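Local atomic coordinates of fiber (Human adenovirus 26, PDB entry 6FJN), a protein that forms the receptor-binding spike of the virion, its C-terminal knob domain probably attaching the virus to primary receptors on the host cell. Residues 46-49 / 50-53; 75-79 / 80-84. One frame throughout, in Å; residues are numbered along the deposited sequence.

Contact 1: residues 46-49 / 50-53. With EDO (1,2-ethanediol), chain C; EDO (1,2-ethanediol), chain B.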
loop_
_atom_site.group_PDB
_atom_site.type_symbol
_atom_site.label_atom_id
_atom_site.label_comp_id
_atom_site.label_asym_id
_atom_site.label_seq_id
_atom_site.Cartn_x
_atom_site.Cartn_y
_atom_site.Cartn_z
ATOM N N GLY A 46 -18.450 17.233 17.656
ATOM C CA GLY A 46 -17.566 18.402 17.612
ATOM C C GLY A 46 -17.516 18.996 16.203
ATOM O O GLY A 46 -18.293 18.581 15.325
ATOM N N GLU A 47 -16.559 19.895 15.987
ATOM C CA GLU A 47 -16.567 20.707 14.788
ATOM C C GLU A 47 -16.467 19.863 13.540
ATOM O O GLU A 47 -17.209 20.090 12.568
ATOM C CB GLU A 47 -15.517 21.830 14.788
ATOM C CG GLU A 47 -14.079 21.485 14.941
ATOM C CD GLU A 47 -13.199 22.725 15.108
ATOM O OE1 GLU A 47 -13.509 23.849 14.618
ATOM O OE2 GLU A 47 -12.174 22.561 15.765
ATOM N N TYR A 48 -15.636 18.820 13.606
ATOM C CA TYR A 48 -15.382 18.009 12.406
ATOM C C TYR A 48 -16.558 17.099 12.066
ATOM O O TYR A 48 -16.586 16.545 10.963
ATOM C CB TYR A 48 -14.046 17.242 12.507
ATOM C CG TYR A 48 -12.874 18.194 12.345
ATOM C CD1 TYR A 48 -12.461 18.617 11.100
ATOM C CD2 TYR A 48 -12.233 18.713 13.464
ATOM C CE1 TYR A 48 -11.429 19.516 10.916
ATOM C CE2 TYR A 48 -11.208 19.664 13.328
ATOM C CZ TYR A 48 -10.807 20.035 12.048
ATOM O OH TYR A 48 -9.814 21.011 11.909
ATOM N N HIS A 49 -17.508 16.913 12.971
ATOM C CA HIS A 49 -18.707 16.146 12.661
ATOM C C HIS A 49 -19.640 16.873 11.702
ATOM O O HIS A 49 -20.374 16.216 10.941
ATOM C CB HIS A 49 -19.424 15.744 13.948
ATOM C CG HIS A 49 -20.719 15.065 13.698
ATOM N ND1 HIS A 49 -21.912 15.731 13.750
ATOM C CD2 HIS A 49 -21.003 13.780 13.364
ATOM C CE1 HIS A 49 -22.889 14.886 13.441
ATOM N NE2 HIS A 49 -22.364 13.698 13.222
ATOM N N GLN A 50 -19.613 18.197 11.686
ATOM C CA GLN A 50 -20.416 18.973 10.746
ATOM C C GLN A 50 -19.583 20.206 10.431
ATOM O O GLN A 50 -19.701 21.247 11.061
ATOM C CB GLN A 50 -21.819 19.269 11.233
ATOM C CG GLN A 50 -22.667 19.866 10.119
ATOM C CD GLN A 50 -23.989 20.393 10.562
ATOM O OE1 GLN A 50 -24.334 21.507 10.223
ATOM N NE2 GLN A 50 -24.741 19.613 11.318
ATOM N N MET A 51 -18.701 20.043 9.470
ATOM C CA MET A 51 -17.705 21.115 9.211
ATOM C C MET A 51 -18.370 22.390 8.702
ATOM O O MET A 51 -19.447 22.375 8.138
ATOM C CB MET A 51 -16.714 20.621 8.182
ATOM C CG MET A 51 -15.823 19.511 8.728
ATOM S SD MET A 51 -14.591 18.885 7.555
ATOM C CE MET A 51 -15.602 17.766 6.618
ATOM N N THR A 52 -17.737 23.531 8.990
ATOM C CA THR A 52 -18.159 24.809 8.427
ATOM C C THR A 52 -17.094 25.256 7.440
ATOM O O THR A 52 -16.057 24.645 7.322
ATOM C CB THR A 52 -18.325 25.880 9.510
ATOM O OG1 THR A 52 -17.025 26.246 9.984
ATOM C CG2 THR A 52 -19.166 25.368 10.649
ATOM N N ALA A 53 -17.346 26.387 6.774
ATOM C CA ALA A 53 -16.353 26.932 5.834
ATOM C C ALA A 53 -15.071 27.386 6.516
ATOM O O ALA A 53 -14.023 27.398 5.849
ATOM C CB ALA A 53 -16.942 28.074 5.031
HETATM C C1 EDO C . -20.436 20.337 14.629
HETATM O O1 EDO C . -21.300 19.231 14.931
HETATM C C2 EDO C . -21.167 21.607 14.221
HETATM O O2 EDO C . -20.259 22.396 13.439
HETATM C C1 EDO B . -22.445 23.754 7.816
HETATM O O1 EDO B . -21.940 23.155 9.006
HETATM C C2 EDO B . -22.041 25.219 7.710
HETATM O O2 EDO B . -21.675 25.443 6.349
#
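SD of M51 meets the ring of Y48 obliquely, and this pair is the apolar part of the turn. The sulfur lies 4.1 Å from CD1 of Y48 and 5.4 Å from the ring centroid, well off the ring normal, in a Met-aromatic contact. In M51, CG anti to the carbonyl carbon (chi1 -69°) and an extended next torsion (chi2 -179°) put SD beside the ring; the bend at chi3 turns only the terminal methyl. CG of M51 rests 3.8 Å from the carbonyl O of Y48. Both residues are buried: M51 also packs on Y166, and the ring of Y48 touches M16 and T55 while its hydroxyl bonds to the backbone O of K56.

The backbone bond that closes the turn runs from N of Q50 to O of E47 at 3.2 Å. Its donor sits well above the carbonyl plane, with an angle of 145° at the hydrogen. O of E47 also receives a CA-H...O contact from CA of M51 at 3.5 Å.

On the solvent side two ethanediol molecules, probably from the crystallisation liquor, take up polar atoms. O2 of one donates to O of Q50 at 2.7 Å, and its O1 lies in the plane of the H49 imidazole, at the ring edge; this molecule's exact position is somewhat doubtful. O1 of the other lies 2.8 Å from O of M51 and near OE1 of Q50.

One turn of 3-10 helix at 47-49, leaving through Q50 into an extended chain, is built into the loop between strands 34-43 and 58-65 of the fibre knob.

Contact 2: residues 75-79 / 80-84; sequences SSLSK and DYWNY
L77 sets its CD2 methyl 3.6 Å above the plane of the W82 indole, displaced to the margin of the ring system near CE3. The nearest ring atom is CE3 of W82, 3.8 Å from CD2 of L77, and the two side chains cross at about a right angle. In W82 the ring carbon CG is anti to the backbone N (chi1 172°), which carries the indole inward from the turn.

Next to this apolar pair the chain reverses through a type I beta turn from K79 to W82. Its closing bond, N of W82 to O of K79, is straight but weak at 3.3 Å. S78 adds a firmer hold: its OG, swung anti to the backbone N (chi1 165°), accepts the N-H of D80 at 3.1 Å and 162°. A water ties the two arms together, donating to O of S78 and accepting from N of Y81, each bond 2.8 Å long. This bridge spans two polar backbone atoms too far apart to bond directly.

The ammonium of K79 has its partner outside the turn, the backbone O of L71. Farther into the domain, the W82 indole is packed by L4 of strand 3-5, L26 and L28 of strand 22-31 and F65 of strand 58-65, while L77 rests on L63 of that last strand; the turn so delivers the chain into strand 83-86, where N83 pairs with W5.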
loop_
_atom_site.group_PDB
_atom_site.type_symbol
_atom_site.label_atom_id
_atom_site.label_comp_id
_atom_site.label_asym_id
_atom_site.label_seq_id
_atom_site.Cartn_x
_atom_site.Cartn_y
_atom_site.Cartn_z
ATOM N N SER A 75 -0.876 11.764 24.090
ATOM C CA SER A 75 -1.271 11.472 22.704
ATOM C C SER A 75 -2.715 11.873 22.423
ATOM O O SER A 75 -3.512 11.991 23.328
ATOM C CB SER A 75 -1.127 9.988 22.443
ATOM O OG SER A 75 0.223 9.546 22.615
ATOM N N SER A 76 -2.996 12.034 21.134
ATOM C CA SER A 76 -4.364 12.296 20.690
ATOM C C SER A 76 -5.297 11.123 20.917
ATOM O O SER A 76 -6.509 11.296 21.118
ATOM C CB SER A 76 -4.390 12.552 19.179
ATOM O OG SER A 76 -3.503 13.601 18.816
ATOM N N LEU A 77 -4.741 9.939 20.813
ATOM C CA LEU A 77 -5.443 8.649 20.991
ATOM C C LEU A 77 -5.443 8.263 22.453
ATOM O O LEU A 77 -4.389 8.324 23.106
ATOM C CB LEU A 77 -4.700 7.590 20.183
ATOM C CG LEU A 77 -5.187 6.150 20.298
ATOM C CD1 LEU A 77 -6.616 5.990 19.802
ATOM C CD2 LEU A 77 -4.248 5.192 19.588
ATOM N N SER A 78 -6.596 7.873 22.953
ATOM C CA SER A 78 -6.744 7.310 24.300
ATOM C C SER A 78 -6.142 5.911 24.432
ATOM O O SER A 78 -6.223 5.034 23.551
ATOM C CB SER A 78 -8.228 7.176 24.631
ATOM O OG SER A 78 -8.454 6.325 25.760
ATOM N N LYS A 79 -5.475 5.736 25.583
ATOM C CA LYS A 79 -4.865 4.464 25.921
ATOM C C LYS A 79 -5.858 3.328 26.202
ATOM O O LYS A 79 -5.477 2.154 26.067
ATOM C CB LYS A 79 -3.959 4.654 27.115
ATOM C CG LYS A 79 -2.722 5.483 26.804
ATOM C CD LYS A 79 -1.959 5.992 28.010
ATOM C CE LYS A 79 -1.452 4.840 28.866
ATOM N NZ LYS A 79 -0.477 3.965 28.159
ATOM N N ASP A 80 -7.095 3.651 26.520
ATOM C CA ASP A 80 -8.014 2.629 27.020
ATOM C C ASP A 80 -8.276 1.356 26.145
ATOM O O ASP A 80 -8.284 0.223 26.724
ATOM C CB ASP A 80 -9.380 3.252 27.302
ATOM C CG ASP A 80 -9.317 4.337 28.334
ATOM O OD1 ASP A 80 -8.330 4.409 29.067
ATOM O OD2 ASP A 80 -10.239 5.147 28.380
ATOM N N TYR A 81 -8.422 1.501 24.832
ATOM C CA TYR A 81 -8.679 0.352 23.954
ATOM C C TYR A 81 -7.593 0.253 22.870
ATOM O O TYR A 81 -7.877 -0.171 21.717
ATOM C CB TYR A 81 -10.106 0.475 23.373
ATOM C CG TYR A 81 -11.110 0.322 24.483
ATOM C CD1 TYR A 81 -11.368 -0.925 25.046
ATOM C CD2 TYR A 81 -11.741 1.441 25.055
ATOM C CE1 TYR A 81 -12.271 -1.063 26.082
ATOM C CE2 TYR A 81 -12.638 1.311 26.106
ATOM C CZ TYR A 81 -12.892 0.064 26.617
ATOM O OH TYR A 81 -13.779 -0.060 27.655
ATOM N N TRP A 82 -6.382 0.784 23.164
ATOM C CA TRP A 82 -5.189 0.651 22.301
ATOM C C TRP A 82 -4.363 -0.392 22.961
ATOM O O TRP A 82 -3.832 -0.189 24.083
ATOM C CB TRP A 82 -4.359 1.923 22.251
ATOM C CG TRP A 82 -3.038 1.724 21.521
ATOM C CD1 TRP A 82 -1.794 1.696 22.081
ATOM C CD2 TRP A 82 -2.867 1.510 20.126
ATOM N NE1 TRP A 82 -0.855 1.500 21.112
ATOM C CE2 TRP A 82 -1.474 1.397 19.891
ATOM C CE3 TRP A 82 -3.737 1.450 19.025
ATOM C CZ2 TRP A 82 -0.965 1.208 18.617
ATOM C CZ3 TRP A 82 -3.210 1.253 17.762
ATOM C CH2 TRP A 82 -1.845 1.125 17.579
ATOM N N ASN A 83 -4.341 -1.569 22.376
ATOM C CA ASN A 83 -3.538 -2.651 22.931
ATOM C C ASN A 83 -3.456 -3.814 21.921
ATOM O O ASN A 83 -3.915 -3.715 20.765
ATOM C CB ASN A 83 -3.973 -3.098 24.326
ATOM C CG ASN A 83 -2.912 -3.977 24.993
ATOM O OD1 ASN A 83 -3.097 -5.159 25.065
ATOM N ND2 ASN A 83 -1.707 -3.428 25.216
ATOM N N TYR A 84 -2.744 -4.863 22.335
ATOM C CA TYR A 84 -2.651 -6.067 21.555
ATOM C C TYR A 84 -4.007 -6.677 21.280
ATOM O O TYR A 84 -4.861 -6.672 22.203
ATOM C CB TYR A 84 -1.731 -7.042 22.280
ATOM C CG TYR A 84 -0.276 -6.686 22.199
ATOM C CD1 TYR A 84 0.424 -6.974 21.048
ATOM C CD2 TYR A 84 0.417 -6.046 23.240
ATOM C CE1 TYR A 84 1.777 -6.661 20.919
ATOM C CE2 TYR A 84 1.788 -5.737 23.118
ATOM C CZ TYR A 84 2.466 -6.056 21.963
ATOM O OH TYR A 84 3.817 -5.758 21.811
HETATM O O HOH W 1 -8.588 3.697 23.071
#

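How the contacts relate
Both contacts are local turns of one knob domain, in series along the chain, with centres about 24 Å apart and no touch between them. They flank the same strand: contact 1 precedes strand 58-65, and contact 2 follows it and leads into strand 83-86. Both are partly buried, each with two buried residues. Contact 1 is the more peripheral, and its buried pair packs on loop residues, some later in its own loop (T55) and some from other loops (M16, Y166). Contact 2 reaches inward, its apolar pair among strands from both sheets. Sulfur and phenol ring meet in the first, methyl and indole in the second; ethanediol meets one backbone, whereas a water bridges the other.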